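Local coordinates for SusD superfamily protein (Bacteroides fragilis, PDB 3L22) that probably binds glycans at the outer membrane as a SusD-family lipoprotein and carries zinc ions in the crystal, at residues D54-I59 and K275-D280; T281-M286 and I407-N412. All coordinates share one frame; numbering follows the deposited sequence.

How the contacts relate
Both contacts lie on the same side of the chain's centre, and they follow one another along the chain, since residues 275-280 run directly into 281-286. Contact 1 is partly buried: two short strands pair through their backbones, helices 44-52, 67-70 and 267-271 pack on the Asn58/Met277 side, and water collects at one end. Contact 2 is a surface contact, where the loop leaving strand 277-279 meets the end of strand 406-409 through polar and charged side chains. The two also touch each other: Asp55 OD1 accepts a probable hydrogen bond from Ile285 N at 2.9 Å, and Ile279 packs on Met286. Thus backbone pairing dominates inside, whereas outside side-chain groups and water act, with one backbone carbonyl as acceptor.

Contact 1. Residues D54-I59 and K275-D280; sequences DDVINI and KIMLID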
loop_
_atom_site.group_PDB
_atom_site.type_symbol
_atom_site.label_atom_id
_atom_site.label_comp_id
_atom_site.label_asym_id
_atom_site.label_seq_id
_atom_site.Cartn_x
_atom_site.Cartn_y
_atom_site.Cartn_z
ATOM N N ASP A 54 -5.711 -3.084 -12.935
ATOM C CA ASP A 54 -6.176 -3.745 -14.125
ATOM C C ASP A 54 -6.165 -5.284 -13.998
ATOM O O ASP A 54 -6.324 -6.009 -14.993
ATOM C CB ASP A 54 -5.281 -3.300 -15.294
ATOM C CG ASP A 54 -3.793 -3.630 -15.058
ATOM O OD1 ASP A 54 -3.451 -4.226 -14.009
ATOM O OD2 ASP A 54 -2.949 -3.263 -15.903
ATOM N N ASP A 55 -6.031 -5.771 -12.772
ATOM C CA ASP A 55 -5.945 -7.208 -12.511
ATOM C C ASP A 55 -7.193 -7.805 -11.875
ATOM O O ASP A 55 -7.380 -9.021 -11.918
ATOM C CB ASP A 55 -4.712 -7.467 -11.679
ATOM C CG ASP A 55 -3.434 -7.235 -12.480
ATOM O OD1 ASP A 55 -3.429 -7.528 -13.721
ATOM O OD2 ASP A 55 -2.436 -6.778 -11.885
ATOM N N VAL A 56 -8.003 -6.949 -11.256
ATOM C CA VAL A 56 -9.342 -7.283 -10.773
ATOM C C VAL A 56 -10.313 -6.383 -11.501
ATOM O O VAL A 56 -9.870 -5.394 -12.103
ATOM C CB VAL A 56 -9.445 -7.126 -9.228
ATOM C CG1 VAL A 56 -8.640 -8.246 -8.555
ATOM C CG2 VAL A 56 -9.005 -5.728 -8.727
ATOM N N ILE A 57 -11.604 -6.767 -11.490
ATOM C CA ILE A 57 -12.678 -5.936 -12.010
ATOM C C ILE A 57 -13.735 -5.736 -10.964
ATOM O O ILE A 57 -13.991 -6.619 -10.174
ATOM C CB ILE A 57 -13.369 -6.520 -13.272
ATOM C CG1 ILE A 57 -13.833 -7.986 -13.051
ATOM C CG2 ILE A 57 -12.436 -6.380 -14.413
ATOM C CD1 ILE A 57 -14.723 -8.563 -14.186
ATOM N N ASN A 58 -14.348 -4.559 -10.986
ATOM C CA ASN A 58 -15.440 -4.217 -10.108
ATOM C C ASN A 58 -16.706 -4.282 -10.957
ATOM O O ASN A 58 -16.864 -3.498 -11.889
ATOM C CB ASN A 58 -15.232 -2.804 -9.526
ATOM C CG ASN A 58 -16.250 -2.447 -8.456
ATOM O OD1 ASN A 58 -17.449 -2.784 -8.585
ATOM N ND2 ASN A 58 -15.784 -1.768 -7.379
ATOM N N ILE A 59 -17.583 -5.230 -10.654
ATOM C CA ILE A 59 -18.832 -5.403 -11.411
ATOM C C ILE A 59 -20.067 -4.959 -10.615
ATOM O O ILE A 59 -21.193 -5.269 -10.967
ATOM C CB ILE A 59 -18.969 -6.850 -11.994
ATOM C CG1 ILE A 59 -18.825 -7.947 -10.932
ATOM C CG2 ILE A 59 -17.941 -7.086 -13.131
ATOM C CD1 ILE A 59 -19.970 -8.021 -9.951
ATOM N N LYS A 275 -20.094 -10.584 -6.063
ATOM C CA LYS A 275 -20.989 -9.481 -6.413
ATOM C C LYS A 275 -20.283 -8.135 -6.527
ATOM O O LYS A 275 -20.901 -7.156 -6.956
ATOM C CB LYS A 275 -22.109 -9.380 -5.382
ATOM C CG LYS A 275 -23.030 -10.632 -5.381
ATOM C CD LYS A 275 -24.172 -10.504 -4.379
ATOM C CE LYS A 275 -25.073 -11.742 -4.395
ATOM N NZ LYS A 275 -25.945 -11.752 -3.170
ATOM N N ILE A 276 -19.014 -8.065 -6.131
ATOM C CA ILE A 276 -18.295 -6.801 -6.224
ATOM C C ILE A 276 -17.049 -6.965 -7.073
ATOM O O ILE A 276 -17.085 -6.582 -8.252
ATOM C CB ILE A 276 -18.006 -6.151 -4.835
ATOM C CG1 ILE A 276 -19.316 -6.012 -4.031
ATOM C CG2 ILE A 276 -17.294 -4.781 -5.017
ATOM C CD1 ILE A 276 -19.120 -5.562 -2.580
HETATM N N MSE A 277 -15.965 -7.517 -6.491
HETATM C CA MSE A 277 -14.707 -7.704 -7.191
HETATM C C MSE A 277 -14.615 -9.139 -7.711
HETATM O O MSE A 277 -14.983 -10.083 -7.003
HETATM C CB MSE A 277 -13.504 -7.444 -6.292
HETATM C CG MSE A 277 -13.526 -6.144 -5.513
HETATM SE SE MSE A 277 -13.716 -4.554 -6.570
HETATM C CE MSE A 277 -12.090 -4.736 -7.611
ATOM N N LEU A 278 -14.122 -9.262 -8.946
ATOM C CA LEU A 278 -13.712 -10.527 -9.542
ATOM C C LEU A 278 -12.293 -10.353 -10.077
ATOM O O LEU A 278 -11.803 -9.226 -10.278
ATOM C CB LEU A 278 -14.659 -10.918 -10.673
ATOM C CG LEU A 278 -16.139 -11.201 -10.368
ATOM C CD1 LEU A 278 -16.962 -11.380 -11.701
ATOM C CD2 LEU A 278 -16.231 -12.476 -9.440
ATOM N N ILE A 279 -11.635 -11.474 -10.317
ATOM C CA ILE A 279 -10.383 -11.496 -11.048
ATOM C C ILE A 279 -10.690 -11.086 -12.494
ATOM O O ILE A 279 -11.668 -11.578 -13.069
ATOM C CB ILE A 279 -9.776 -12.890 -11.086
ATOM C CG1 ILE A 279 -9.467 -13.400 -9.662
ATOM C CG2 ILE A 279 -8.485 -12.896 -11.994
ATOM C CD1 ILE A 279 -9.135 -14.874 -9.627
ATOM N N ASP A 280 -9.883 -10.182 -13.072
ATOM C CA ASP A 280 -9.979 -9.874 -14.519
ATOM C C ASP A 280 -9.292 -10.958 -15.330
ATOM O O ASP A 280 -8.088 -10.860 -15.664
ATOM C CB ASP A 280 -9.393 -8.502 -14.861
ATOM C CG ASP A 280 -9.699 -8.075 -16.299
ATOM O OD1 ASP A 280 -10.019 -8.937 -17.154
ATOM O OD2 ASP A 280 -9.650 -6.852 -16.551
HETATM O O HOH W 1 -7.362 -5.667 -17.512
HETATM O O HOH W 2 -6.172 -10.934 -13.570
HETATM O O HOH W 3 -9.608 -4.612 -14.713
#
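Val56 and Met277 meet on the buried side of a two-stranded antiparallel ribbon, where strand 56-58 runs against strand 277-279 at 149°. The selenomethionine chain of Met277 bends at both chi2 and chi3, which curls its end back over the partner strand: CE presses on Val56 CG2 at 3.4 Å, tighter than usual for two carbons, while SE lies beside Asn58 ND2 at 3.6 Å. A long, flexible, apolar chain suits this place, walled by Tyr270 and Tyr271 of helix 267-271. The buried Asn58 amide has its own partners, OD1 with Ser60 OG and ND2 with Thr65 O and Asn51 OD1.

The opposite face is looser. There Ile57 CG1 reaches Leu278 CB at 3.9 Å, and the exposed Ile59, just past the strand, brings CG1 near Leu278 CD1; beta-branched and leucine side chains cover the backbone while staying partly open. Between the faces, Ile57 and Leu278 bond reciprocally, Ile57 N to Leu278 O at 2.7 Å and Leu278 N to Ile57 O at 2.9 Å, and Ile59 N to Ile276 O continues the ladder.

At the Asp280 end water joins the ladder. Asp280 N comes to Asp55 O from 45° above the carbonyl plane, and two waters donate to Asp280 OD2, one also bonding Asp54 O and the other Val56 O; Asp280 OD1 instead accepts from Ser283 N. Asp54 and Asp55 turn away to salt bridges with Arg395 and Arg386. The whole is an isolated antiparallel beta-ribbon, joining distant parts of the largely helical SusD fold.

Contact 2. Residues T281-M286 and I407-N412; sequences TKSGIM and IKVGEN
Ser283 reaches across to the end of strand 406-409 and gives its hydroxyl proton to Val409 O, with OG 2.7 Å from that oxygen. The donor lies 21° from the carbonyl plane and the C=O...OG angle is 136°. Serine suits the spot because a short side chain pointing toward the strand end brings a donor directly to the Val409 carbonyl, with OG beside Val409 CB at 3.6 Å. On the loop side, Ser283 N is satisfied by Asp280 OD1, which holds the turn that presents the hydroxyl.

Lys282 stretches beside the same strand end. Its chain is extended until chi4 (59°) bends the ammonium aside, and CE passes 3.7 Å from Gly410 C, the lysine's methylenes lying along the backbone there. The direct ion pair is long, with NZ 3.9 Å from Glu411 OE1. Two waters close the distance: each accepts from Lys282 NZ and donates to Glu411 OE1, the more even route running from NZ to its water at 2.9 Å and from that water to OE1 at 2.7 Å.

One short hydroxyl bond therefore ties the loop to the strand end, whereas the solvated charge pair probably adds a weaker, water-mediated attraction, and its detail may depend on crystal packing around Glu411.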
loop_
_atom_site.group_PDB
_atom_site.type_symbol
_atom_site.label_atom_id
_atom_site.label_comp_id
_atom_site.label_asym_id
_atom_site.label_seq_id
_atom_site.Cartn_x
_atom_site.Cartn_y
_atom_site.Cartn_z
ATOM N N THR A 281 -10.061 -11.983 -15.676
ATOM C CA THR A 281 -9.514 -13.093 -16.438
ATOM C C THR A 281 -9.584 -12.835 -17.954
ATOM O O THR A 281 -9.002 -13.573 -18.700
ATOM C CB THR A 281 -10.221 -14.397 -16.126
ATOM O OG1 THR A 281 -11.616 -14.213 -16.372
ATOM C CG2 THR A 281 -9.970 -14.819 -14.670
ATOM N N LYS A 282 -10.286 -11.799 -18.416
ATOM C CA LYS A 282 -10.282 -11.484 -19.855
ATOM C C LYS A 282 -8.971 -10.811 -20.291
ATOM O O LYS A 282 -8.451 -11.112 -21.337
ATOM C CB LYS A 282 -11.470 -10.569 -20.197
ATOM C CG LYS A 282 -11.549 -10.168 -21.690
ATOM C CD LYS A 282 -12.567 -9.061 -21.978
ATOM C CE LYS A 282 -12.431 -8.496 -23.452
ATOM N NZ LYS A 282 -12.596 -9.411 -24.650
ATOM N N SER A 283 -8.460 -9.892 -19.482
ATOM C CA SER A 283 -7.396 -8.983 -19.879
ATOM C C SER A 283 -6.326 -8.680 -18.840
ATOM O O SER A 283 -5.358 -7.993 -19.173
ATOM C CB SER A 283 -8.030 -7.624 -20.247
ATOM O OG SER A 283 -8.945 -7.759 -21.316
ATOM N N GLY A 284 -6.507 -9.103 -17.584
ATOM C CA GLY A 284 -5.554 -8.817 -16.519
ATOM C C GLY A 284 -4.468 -9.883 -16.444
ATOM O O GLY A 284 -4.358 -10.717 -17.321
ATOM N N ILE A 285 -3.688 -9.859 -15.373
ATOM C CA ILE A 285 -2.539 -10.734 -15.214
ATOM C C ILE A 285 -2.897 -12.209 -15.371
ATOM O O ILE A 285 -2.169 -12.972 -16.017
ATOM C CB ILE A 285 -1.786 -10.473 -13.875
ATOM C CG1 ILE A 285 -0.447 -11.259 -13.821
ATOM C CG2 ILE A 285 -2.634 -10.805 -12.643
ATOM C CD1 ILE A 285 0.494 -10.982 -15.003
HETATM N N MSE A 286 -4.027 -12.617 -14.816
HETATM C CA MSE A 286 -4.405 -14.023 -14.880
HETATM C C MSE A 286 -5.025 -14.410 -16.212
HETATM O O MSE A 286 -5.403 -15.548 -16.344
HETATM C CB MSE A 286 -5.312 -14.406 -13.696
HETATM C CG MSE A 286 -4.602 -14.316 -12.379
HETATM SE SE MSE A 286 -5.625 -15.349 -11.064
HETATM C CE MSE A 286 -4.801 -14.983 -9.386
ATOM N N ILE A 407 -5.120 0.854 -18.356
ATOM C CA ILE A 407 -5.793 0.256 -19.516
ATOM C C ILE A 407 -6.557 -0.981 -19.107
ATOM O O ILE A 407 -5.961 -1.983 -18.657
ATOM C CB ILE A 407 -4.789 -0.085 -20.657
ATOM C CG1 ILE A 407 -4.046 1.189 -21.077
ATOM C CG2 ILE A 407 -5.537 -0.758 -21.886
ATOM C CD1 ILE A 407 -2.997 1.006 -22.223
ATOM N N LYS A 408 -7.877 -0.903 -19.216
ATOM C CA LYS A 408 -8.728 -2.011 -18.809
ATOM C C LYS A 408 -9.679 -2.380 -19.966
ATOM O O LYS A 408 -10.687 -1.728 -20.182
ATOM C CB LYS A 408 -9.492 -1.672 -17.506
ATOM C CG LYS A 408 -8.672 -0.839 -16.510
ATOM C CD LYS A 408 -9.424 -0.573 -15.218
ATOM C CE LYS A 408 -8.687 0.439 -14.329
ATOM N NZ LYS A 408 -9.233 0.543 -12.952
ATOM N N VAL A 409 -9.341 -3.446 -20.681
ATOM C CA VAL A 409 -10.051 -3.849 -21.887
ATOM C C VAL A 409 -11.159 -4.784 -21.429
ATOM O O VAL A 409 -10.909 -5.886 -20.970
ATOM C CB VAL A 409 -9.157 -4.544 -22.931
ATOM C CG1 VAL A 409 -10.028 -5.091 -24.109
ATOM C CG2 VAL A 409 -8.021 -3.599 -23.430
ATOM N N GLY A 410 -12.393 -4.308 -21.541
ATOM C CA GLY A 410 -13.562 -5.085 -21.159
ATOM C C GLY A 410 -14.307 -5.497 -22.409
ATOM O O GLY A 410 -13.938 -5.131 -23.530
ATOM N N GLU A 411 -15.322 -6.318 -22.217
ATOM C CA GLU A 411 -16.111 -6.857 -23.295
ATOM C C GLU A 411 -16.792 -5.753 -24.127
ATOM O O GLU A 411 -16.800 -5.850 -25.335
ATOM C CB GLU A 411 -17.148 -7.834 -22.718
ATOM C CG GLU A 411 -18.181 -8.388 -23.699
ATOM C CD GLU A 411 -17.582 -9.158 -24.855
ATOM O OE1 GLU A 411 -16.453 -9.716 -24.778
ATOM O OE2 GLU A 411 -18.300 -9.261 -25.853
ATOM N N ASN A 412 -17.338 -4.729 -23.475
ATOM C CA ASN A 412 -18.123 -3.686 -24.150
ATOM C C ASN A 412 -17.615 -2.245 -23.951
ATOM O O ASN A 412 -18.241 -1.279 -24.447
ATOM C CB ASN A 412 -19.598 -3.784 -23.716
ATOM C CG ASN A 412 -20.320 -4.954 -24.358
ATOM O OD1 ASN A 412 -20.054 -5.332 -25.509
ATOM N ND2 ASN A 412 -21.236 -5.527 -23.618
HETATM O O HOH W 4 -14.014 -8.016 -26.169
HETATM O O HOH W 5 -14.581 -11.070 -23.290
#